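Local structure of S-layer domain-containing protein (Ruminiclostridium thermocellum ATCC 27405, 4QVS) at residues D107-F112 with I125-A130; N97-L102 with S117-E122; T19-D24 with N31-S36. The protein is of unknown function but carries a concanavalin A-like lectin/glucanase domain, a fold that in many relatives binds or cleaves carbohydrates. All blocks are in the same frame, centred on the assembly; numbering follows the deposited sequence.

Interactions 1 and 2 both involve one antiparallel sheet, 117-122 lying in the loop between two of its strands, and their centres are about 17 Å apart. They meet where strands 99-104 and 110-115 run side by side: Phe112 of interaction 1 packs on Met100 and Leu102 of interaction 2, with Phe112 CB 3.8 Å from Leu102 CD1. Both also touch the second subunit. Interaction 3 comes earlier in the chain, in a separate sheet, its centre about 29 Å from that of interaction 1 and 26 Å from that of interaction 2. The side chain of Phe22 is about 8 Å from the bound sodium ion, whose site is formed by Met10, Asp12, Asn45 and Asn47.

Interaction 1: residues D107-F112 with I125-A130; sequences DGKIKF and ITSGSA
Lys109 lies along the backbone of 127-129, its CD 3.3 Å from Ser127 O, while a bend at chi3 turns the ammonium group back toward Asp107. Lys109 NZ stands 3.6 Å from Asp107 OD2, a salt bridge within the segment 107-112. At Ile110 the pairing begins: its N-H is taken by the hydroxyl of Ser127 (N to OG 2.8 Å), and its carbonyl receives Ser127 N nearly end-on, with a C=O...N angle of 168°. The serine can reach because OG sits between its own backbone N and carbonyl carbon (chi1 61°). Lys111 then faces Thr126 in a non-hydrogen-bonded pair, its CG passing 3.7 Å from Thr126 OG1; NZ goes on to the Tyr192 hydroxyl of the second subunit. Phe112 and Ile125 form the hydrogen-bonded pair, joined by N-H...O bonds in both directions. Their side chains run side by side on the other face of the sheet, with Ile125 CD1 at the edge of the Phe112 ring, 3.8 Å from Phe112 CD2. Strands 110-115 and 123-126 thus form an antiparallel hairpin, covered here by the second subunit, whose Val141 packs on Phe112 and Val157 on Ser127. Where the regular pairing stops, a serine hydroxyl replaces a backbone carbonyl as acceptor, so the amide of Ile110, in a strand that here outruns its partner 123-126, still finds an acceptor.

Interaction 2: residues N97-L102 with S117-E122; sequences NKYMRL and SGYYGE
Ser117 and Gly118 lead the loop between strands 110-115 and 123-126 past Asn97, just before strand 99-104 of the same antiparallel sheet in the concanavalin A-like domain. Ser117 brings its backbone to the carbonyl of Asn97, but the bond is made by the next residue: Gly118 N donates to Asn97 O over 2.8 Å. The two backbones are pressed together here, with Asn97 CB 3.3 Å from Gly118 CA, and Gly118 has a positive phi (72°). Tyr119 lies in a short 3-10 segment. Its ring presents an edge to the guanidinium of Arg101, Tyr119 CD1 lying 3.7 Å from Arg101 NH2, and the two planes are turned 79° apart. The phenol oxygen of Tyr99 lies against Tyr119 CA.

Glu122 closes the segment and gathers the polar groups. One carboxylate oxygen, OE2, accepts from both Tyr99 OH and Arg101 NH2, the latter bond being part of a salt bridge. The phenol bond is short, Tyr99 OH to Glu122 OE2 2.6 Å, and uses the anti lone pair of that oxygen. The carboxylate stands nearly perpendicular to the guanidinium, so the two groups share a single oxygen-nitrogen link and not a paired, coplanar one. Arg101 CG lies opposite the backbone N (chi1 -176°), and the bend further along, at chi3, brings one face of the guanidinium to Tyr99, whose CZ lies 4.0 Å above the guanidinium plane, toward its rim. Arg101 NH1 also bridges to Asp190 of the second subunit. The two donors to OE2, one of them Arg101, are consistent with an ionised Glu122. A water completes the link, accepting from Arg101 NE at 2.7 Å and donating to Glu122 OE2 at 2.9 Å.

Interaction 3: residues T19-D24 with N31-S36; sequences TNEFKD and NAVLYS
Phe22 and Ala32 are joined by two backbone hydrogen bonds, Phe22 N to Ala32 O at 3.0 Å and Ala32 N to Phe22 O at 2.7 Å. A third bond, Leu34 N to Asn20 O, continues the pairing at the far end. On the face that carries Phe22 and Ala32, the phenyl ring turns its edge to Leu34, Phe22 CE2 standing 4.0 Å from Leu34 CB. The face of Glu21 and Val33 is more polar: the amide of Asn31 gives an N-H to Glu21 OE1 (ND2 to OE1 3.0 Å) at an almost straight 172°. Asn31 ND2 comes to the anti side of Glu21 OE1, somewhat out of the carboxylate plane, while OE1 lies in the plane of the Asn31 amide, although the two flat groups are inclined by 54°. With Asn31 CG placed opposite its carbonyl carbon (chi1 -62°), the amide reaches across the strands, and its OD1 accepts from a water that in turn takes the N-H of Asp24. Both ends of the Asn31 amide are therefore occupied, which fixes its flip.

Further out, Val15 touches Glu21, Lys23 and Asn31, whereas Val58 of strand 57-60 packs against Ala32 and Leu34. Asp24 OD1 accepts the backbone N of Trp8, tying the segment 19-24 to strand 7-9. The whole is an antiparallel beta hairpin at the edge of a three-stranded sheet, with strand 32-35 in the middle.

Interaction 1: residues D107-F112 with I125-A130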
loop_
_atom_site.group_PDB
_atom_site.type_symbol
_atom_site.label_atom_id
_atom_site.label_comp_id
_atom_site.label_asym_id
_atom_site.label_seq_id
_atom_site.Cartn_x
_atom_site.Cartn_y
_atom_site.Cartn_z
ATOM N N ASP A 107 9.461 4.616 0.909
ATOM C CA ASP A 107 8.633 4.115 1.991
ATOM C C ASP A 107 8.164 2.668 1.943
ATOM O O ASP A 107 7.313 2.270 2.748
ATOM C CB ASP A 107 7.426 5.043 2.061
ATOM C CG ASP A 107 6.949 5.475 0.674
ATOM O OD1 ASP A 107 7.727 5.393 -0.338
ATOM O OD2 ASP A 107 5.789 5.921 0.611
ATOM N N GLY A 108 8.724 1.852 1.060
ATOM C CA GLY A 108 8.284 0.443 0.969
ATOM C C GLY A 108 7.424 0.246 -0.264
ATOM O O GLY A 108 7.163 -0.889 -0.674
ATOM N N LYS A 109 6.942 1.344 -0.848
ATOM C CA LYS A 109 6.276 1.242 -2.137
ATOM C C LYS A 109 7.333 0.794 -3.157
ATOM O O LYS A 109 8.521 0.710 -2.823
ATOM C CB LYS A 109 5.719 2.574 -2.594
ATOM C CG LYS A 109 4.694 3.152 -1.660
ATOM C CD LYS A 109 4.013 4.356 -2.266
ATOM C CE LYS A 109 4.948 5.520 -2.471
ATOM N NZ LYS A 109 4.163 6.783 -2.472
ATOM N N ILE A 110 6.863 0.438 -4.348
ATOM C CA ILE A 110 7.716 0.032 -5.463
ATOM C C ILE A 110 7.230 0.782 -6.687
ATOM O O ILE A 110 6.056 1.155 -6.767
ATOM C CB ILE A 110 7.714 -1.493 -5.769
ATOM C CG1 ILE A 110 6.322 -2.000 -6.115
ATOM C CG2 ILE A 110 8.298 -2.273 -4.612
ATOM C CD1 ILE A 110 6.206 -3.506 -6.323
ATOM N N LYS A 111 8.147 1.024 -7.610
ATOM C CA LYS A 111 7.825 1.724 -8.835
ATOM C C LYS A 111 8.463 1.051 -10.024
ATOM O O LYS A 111 9.618 0.628 -9.989
ATOM C CB LYS A 111 8.353 3.148 -8.793
ATOM C CG LYS A 111 7.985 3.966 -10.023
ATOM C CD LYS A 111 8.302 5.433 -9.822
ATOM C CE LYS A 111 9.812 5.645 -9.903
ATOM N NZ LYS A 111 10.230 6.955 -9.341
ATOM N N PHE A 112 7.700 0.991 -11.090
ATOM C CA PHE A 112 8.182 0.452 -12.312
ATOM C C PHE A 112 8.151 1.605 -13.280
ATOM O O PHE A 112 7.221 2.372 -13.303
ATOM C CB PHE A 112 7.317 -0.707 -12.764
ATOM C CG PHE A 112 7.727 -1.266 -14.048
ATOM C CD1 PHE A 112 8.971 -1.887 -14.170
ATOM C CD2 PHE A 112 6.917 -1.158 -15.145
ATOM C CE1 PHE A 112 9.395 -2.397 -15.384
ATOM C CE2 PHE A 112 7.336 -1.664 -16.376
ATOM C CZ PHE A 112 8.584 -2.284 -16.491
ATOM N N ILE A 125 4.572 3.215 -12.928
ATOM C CA ILE A 125 3.479 2.616 -12.162
ATOM C C ILE A 125 4.018 2.559 -10.755
ATOM O O ILE A 125 5.128 2.057 -10.539
ATOM C CB ILE A 125 3.171 1.169 -12.538
ATOM C CG1 ILE A 125 3.294 0.937 -14.036
ATOM C CG2 ILE A 125 1.788 0.791 -12.021
ATOM C CD1 ILE A 125 3.258 -0.529 -14.415
ATOM N N THR A 126 3.248 3.048 -9.790
ATOM C CA THR A 126 3.701 3.076 -8.403
ATOM C C THR A 126 2.698 2.386 -7.498
ATOM O O THR A 126 1.516 2.603 -7.634
ATOM C CB THR A 126 3.891 4.527 -7.928
ATOM O OG1 THR A 126 4.717 5.228 -8.861
ATOM C CG2 THR A 126 4.542 4.551 -6.567
ATOM N N SER A 127 3.162 1.564 -6.564
ATOM C CA SER A 127 2.237 0.884 -5.646
ATOM C C SER A 127 1.567 1.855 -4.639
ATOM O O SER A 127 2.008 2.999 -4.478
ATOM C CB SER A 127 2.938 -0.269 -4.934
ATOM O OG SER A 127 4.035 0.160 -4.159
ATOM N N GLY A 128 0.495 1.401 -3.983
ATOM C CA GLY A 128 -0.307 2.245 -3.055
ATOM C C GLY A 128 0.305 2.605 -1.706
ATOM O O GLY A 128 1.161 1.897 -1.198
ATOM N N SER A 129 -0.120 3.727 -1.127
ATOM C CA SER A 129 0.349 4.128 0.207
ATOM C C SER A 129 -0.378 3.245 1.252
ATOM O O SER A 129 -1.356 2.573 0.924
ATOM C CB SER A 129 0.055 5.612 0.501
ATOM O OG SER A 129 0.199 6.420 -0.647
ATOM N N ALA A 130 0.140 3.279 2.481
ATOM C CA ALA A 130 -0.351 2.550 3.658
ATOM C C ALA A 130 -0.076 3.475 4.864
ATOM O O ALA A 130 0.599 4.500 4.689
ATOM C CB ALA A 130 0.397 1.235 3.812
#

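Interaction 2: residues N97-L102 with S117-E122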
loop_
_atom_site.group_PDB
_atom_site.type_symbol
_atom_site.label_atom_id
_atom_site.label_comp_id
_atom_site.label_asym_id
_atom_site.label_seq_id
_atom_site.Cartn_x
_atom_site.Cartn_y
_atom_site.Cartn_z
ATOM N N ASN A 97 19.442 6.223 -21.950
ATOM C CA ASN A 97 18.104 6.829 -21.787
ATOM C C ASN A 97 16.931 5.989 -22.319
ATOM O O ASN A 97 15.830 6.491 -22.515
ATOM C CB ASN A 97 18.127 8.244 -22.419
ATOM C CG ASN A 97 18.360 8.219 -23.932
ATOM O OD1 ASN A 97 18.959 7.298 -24.492
ATOM N ND2 ASN A 97 17.877 9.229 -24.588
ATOM N N LYS A 98 17.207 4.698 -22.523
ATOM C CA LYS A 98 16.297 3.712 -23.053
ATOM C C LYS A 98 16.390 2.516 -22.106
ATOM O O LYS A 98 17.358 1.740 -22.144
ATOM C CB LYS A 98 16.699 3.292 -24.458
ATOM C CG LYS A 98 16.342 4.286 -25.556
ATOM C CD LYS A 98 16.501 3.628 -26.933
ATOM C CE LYS A 98 16.192 4.566 -28.084
ATOM N NZ LYS A 98 17.162 5.687 -28.184
ATOM N N TYR A 99 15.393 2.367 -21.249
ATOM C CA TYR A 99 15.478 1.337 -20.227
ATOM C C TYR A 99 14.149 1.116 -19.530
ATOM O O TYR A 99 13.217 1.896 -19.738
ATOM C CB TYR A 99 16.490 1.775 -19.145
ATOM C CG TYR A 99 16.167 3.072 -18.369
ATOM C CD1 TYR A 99 15.354 3.057 -17.216
ATOM C CD2 TYR A 99 16.723 4.289 -18.751
ATOM C CE1 TYR A 99 15.079 4.222 -16.515
ATOM C CE2 TYR A 99 16.472 5.453 -18.065
ATOM C CZ TYR A 99 15.650 5.418 -16.944
ATOM O OH TYR A 99 15.429 6.579 -16.277
HETATM N N MSE A 100 14.097 0.055 -18.714
HETATM C CA MSE A 100 12.945 -0.195 -17.843
HETATM C C MSE A 100 13.581 -0.662 -16.565
HETATM O O MSE A 100 14.553 -1.404 -16.578
HETATM C CB MSE A 100 11.839 -1.004 -18.497
HETATM C CG MSE A 100 12.085 -2.495 -18.448
HETATM SE SE MSE A 100 10.966 -3.357 -19.809
HETATM C CE MSE A 100 11.629 -4.976 -19.024
ATOM N N ARG A 101 13.071 -0.152 -15.449
ATOM C CA ARG A 101 13.665 -0.358 -14.159
ATOM C C ARG A 101 12.618 -0.450 -13.013
ATOM O O ARG A 101 11.723 0.378 -12.936
ATOM C CB ARG A 101 14.503 0.865 -13.941
ATOM C CG ARG A 101 15.341 0.892 -12.695
ATOM C CD ARG A 101 16.360 2.020 -12.796
ATOM N NE ARG A 101 15.747 3.359 -12.909
ATOM C CZ ARG A 101 16.415 4.501 -12.752
ATOM N NH1 ARG A 101 17.710 4.489 -12.501
ATOM N NH2 ARG A 101 15.786 5.680 -12.856
ATOM N N LEU A 102 12.761 -1.417 -12.127
ATOM C CA LEU A 102 11.796 -1.556 -11.009
ATOM C C LEU A 102 12.573 -1.072 -9.823
ATOM O O LEU A 102 13.720 -1.472 -9.640
ATOM C CB LEU A 102 11.331 -2.990 -10.772
ATOM C CG LEU A 102 10.347 -3.182 -9.585
ATOM C CD1 LEU A 102 8.976 -2.654 -9.907
ATOM C CD2 LEU A 102 10.238 -4.649 -9.246
ATOM N N SER A 117 13.204 8.279 -23.264
ATOM C CA SER A 117 13.807 9.606 -23.322
ATOM C C SER A 117 14.465 9.985 -22.017
ATOM O O SER A 117 14.336 11.111 -21.535
ATOM C CB SER A 117 12.772 10.636 -23.736
ATOM O OG SER A 117 11.783 10.746 -22.740
ATOM N N GLY A 118 15.186 9.038 -21.436
ATOM C CA GLY A 118 15.896 9.275 -20.192
ATOM C C GLY A 118 14.995 9.386 -18.962
ATOM O O GLY A 118 13.764 9.149 -19.005
ATOM N N TYR A 119 15.651 9.763 -17.873
ATOM C CA TYR A 119 15.040 9.873 -16.564
ATOM C C TYR A 119 13.797 10.750 -16.539
ATOM O O TYR A 119 12.820 10.385 -15.918
ATOM C CB TYR A 119 16.078 10.327 -15.518
ATOM C CG TYR A 119 15.512 10.475 -14.108
ATOM C CD1 TYR A 119 15.202 9.346 -13.334
ATOM C CD2 TYR A 119 15.303 11.740 -13.541
ATOM C CE1 TYR A 119 14.684 9.472 -12.063
ATOM C CE2 TYR A 119 14.795 11.881 -12.259
ATOM C CZ TYR A 119 14.474 10.746 -11.532
ATOM O OH TYR A 119 13.973 10.877 -10.279
ATOM N N TYR A 120 13.818 11.871 -17.245
ATOM C CA TYR A 120 12.694 12.795 -17.200
ATOM C C TYR A 120 11.554 12.367 -18.042
ATOM O O TYR A 120 10.543 13.037 -18.051
ATOM C CB TYR A 120 13.108 14.217 -17.599
ATOM C CG TYR A 120 14.163 14.731 -16.683
ATOM C CD1 TYR A 120 13.864 15.047 -15.357
ATOM C CD2 TYR A 120 15.484 14.882 -17.118
ATOM C CE1 TYR A 120 14.854 15.489 -14.487
ATOM C CE2 TYR A 120 16.480 15.333 -16.258
ATOM C CZ TYR A 120 16.173 15.626 -14.948
ATOM O OH TYR A 120 17.176 16.087 -14.100
ATOM N N GLY A 121 11.700 11.279 -18.777
ATOM C CA GLY A 121 10.602 10.825 -19.604
ATOM C C GLY A 121 10.010 9.539 -19.077
ATOM O O GLY A 121 9.232 8.910 -19.733
ATOM N N GLU A 122 10.397 9.126 -17.905
ATOM C CA GLU A 122 9.849 7.876 -17.389
ATOM C C GLU A 122 8.329 7.843 -17.317
ATOM O O GLU A 122 7.702 8.803 -16.910
ATOM C CB GLU A 122 10.402 7.602 -16.013
ATOM C CG GLU A 122 11.847 7.147 -16.033
ATOM C CD GLU A 122 12.345 6.808 -14.636
ATOM O OE1 GLU A 122 11.571 6.955 -13.683
ATOM O OE2 GLU A 122 13.514 6.400 -14.478
HETATM O O HOH W 1 13.153 4.170 -12.583
#

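Interaction 3: residues T19-D24 with N31-S36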
loop_
_atom_site.group_PDB
_atom_site.type_symbol
_atom_site.label_atom_id
_atom_site.label_comp_id
_atom_site.label_asym_id
_atom_site.label_seq_id
_atom_site.Cartn_x
_atom_site.Cartn_y
_atom_site.Cartn_z
ATOM N N THR A 19 32.332 -20.210 -8.760
ATOM C CA THR A 19 31.913 -19.814 -7.464
ATOM C C THR A 19 30.745 -18.813 -7.490
ATOM O O THR A 19 30.110 -18.563 -6.471
ATOM C CB THR A 19 33.147 -19.159 -6.823
ATOM O OG1 THR A 19 33.721 -18.201 -7.738
ATOM C CG2 THR A 19 34.207 -20.223 -6.580
ATOM N N ASN A 20 30.413 -18.273 -8.652
ATOM C CA ASN A 20 29.428 -17.211 -8.716
ATOM C C ASN A 20 28.487 -17.261 -9.881
ATOM O O ASN A 20 27.799 -16.287 -10.130
ATOM C CB ASN A 20 30.159 -15.861 -8.745
ATOM C CG ASN A 20 31.151 -15.768 -9.899
ATOM O OD1 ASN A 20 31.358 -16.724 -10.644
ATOM N ND2 ASN A 20 31.792 -14.638 -10.017
ATOM N N GLU A 21 28.397 -18.391 -10.572
ATOM C CA GLU A 21 27.489 -18.490 -11.697
ATOM C C GLU A 21 26.287 -19.358 -11.373
ATOM O O GLU A 21 26.410 -20.389 -10.740
ATOM C CB GLU A 21 28.206 -18.968 -12.948
ATOM C CG GLU A 21 29.206 -17.934 -13.426
ATOM C CD GLU A 21 29.937 -18.339 -14.682
ATOM O OE1 GLU A 21 29.308 -18.818 -15.647
ATOM O OE2 GLU A 21 31.150 -18.151 -14.689
ATOM N N PHE A 22 25.133 -18.892 -11.819
ATOM C CA PHE A 22 23.854 -19.539 -11.562
ATOM C C PHE A 22 23.058 -19.692 -12.855
ATOM O O PHE A 22 22.805 -18.731 -13.597
ATOM C CB PHE A 22 23.108 -18.742 -10.504
ATOM C CG PHE A 22 23.818 -18.733 -9.185
ATOM C CD1 PHE A 22 23.651 -19.777 -8.287
ATOM C CD2 PHE A 22 24.706 -17.716 -8.869
ATOM C CE1 PHE A 22 24.339 -19.796 -7.083
ATOM C CE2 PHE A 22 25.411 -17.733 -7.667
ATOM C CZ PHE A 22 25.221 -18.759 -6.765
ATOM N N LYS A 23 22.683 -20.927 -13.134
ATOM C CA LYS A 23 22.035 -21.237 -14.400
ATOM C C LYS A 23 20.586 -20.856 -14.453
ATOM O O LYS A 23 19.913 -20.651 -13.413
ATOM C CB LYS A 23 22.124 -22.741 -14.693
ATOM C CG LYS A 23 21.235 -23.582 -13.789
ATOM C CD LYS A 23 21.224 -25.039 -14.192
ATOM C CE LYS A 23 20.360 -25.817 -13.204
ATOM N NZ LYS A 23 20.174 -27.231 -13.617
ATOM N N ASP A 24 20.135 -20.727 -15.694
ATOM C CA ASP A 24 18.749 -20.557 -16.029
ATOM C C ASP A 24 18.138 -21.971 -16.088
ATOM O O ASP A 24 18.439 -22.723 -16.986
ATOM C CB ASP A 24 18.637 -19.959 -17.413
ATOM C CG ASP A 24 17.246 -20.022 -17.941
ATOM O OD1 ASP A 24 16.323 -20.220 -17.127
ATOM O OD2 ASP A 24 17.076 -19.872 -19.158
ATOM N N ASN A 31 24.291 -17.928 -17.871
ATOM C CA ASN A 31 24.360 -17.889 -16.442
ATOM C C ASN A 31 24.238 -16.503 -15.866
ATOM O O ASN A 31 24.762 -15.546 -16.437
ATOM C CB ASN A 31 25.663 -18.511 -15.980
ATOM C CG ASN A 31 25.772 -19.966 -16.363
ATOM O OD1 ASN A 31 24.746 -20.628 -16.574
ATOM N ND2 ASN A 31 27.005 -20.480 -16.458
ATOM N N ALA A 32 23.482 -16.392 -14.768
ATOM C CA ALA A 32 23.461 -15.140 -14.001
ATOM C C ALA A 32 24.774 -15.073 -13.239
ATOM O O ALA A 32 25.273 -16.090 -12.816
ATOM C CB ALA A 32 22.289 -15.099 -13.031
ATOM N N VAL A 33 25.357 -13.892 -13.064
ATOM C CA VAL A 33 26.574 -13.788 -12.313
ATOM C C VAL A 33 26.350 -12.955 -11.062
ATOM O O VAL A 33 25.904 -11.803 -11.124
ATOM C CB VAL A 33 27.711 -13.148 -13.185
ATOM C CG1 VAL A 33 29.025 -13.183 -12.423
ATOM C CG2 VAL A 33 27.848 -13.920 -14.497
ATOM N N LEU A 34 26.785 -13.494 -9.934
ATOM C CA LEU A 34 26.640 -12.838 -8.640
ATOM C C LEU A 34 27.929 -12.161 -8.214
ATOM O O LEU A 34 28.964 -12.793 -8.268
ATOM C CB LEU A 34 26.312 -13.886 -7.551
ATOM C CG LEU A 34 26.253 -13.388 -6.085
ATOM C CD1 LEU A 34 25.284 -12.234 -5.974
ATOM C CD2 LEU A 34 25.855 -14.488 -5.072
ATOM N N TYR A 35 27.829 -10.904 -7.767
ATOM C CA TYR A 35 28.935 -10.153 -7.200
ATOM C C TYR A 35 28.499 -9.851 -5.751
ATOM O O TYR A 35 27.749 -8.911 -5.485
ATOM C CB TYR A 35 29.217 -8.898 -8.019
ATOM C CG TYR A 35 29.580 -9.211 -9.472
ATOM C CD1 TYR A 35 30.881 -9.504 -9.843
ATOM C CD2 TYR A 35 28.604 -9.246 -10.438
ATOM C CE1 TYR A 35 31.215 -9.785 -11.173
ATOM C CE2 TYR A 35 28.899 -9.543 -11.743
ATOM C CZ TYR A 35 30.209 -9.810 -12.102
ATOM O OH TYR A 35 30.433 -10.073 -13.397
ATOM N N SER A 36 28.970 -10.680 -4.824
ATOM C CA SER A 36 28.638 -10.553 -3.401
ATOM C C SER A 36 29.612 -11.379 -2.619
ATOM O O SER A 36 29.946 -12.503 -3.026
ATOM C CB SER A 36 27.208 -11.080 -3.134
ATOM O OG SER A 36 26.869 -10.879 -1.776
HETATM O O HOH W 2 22.303 -20.698 -17.716
#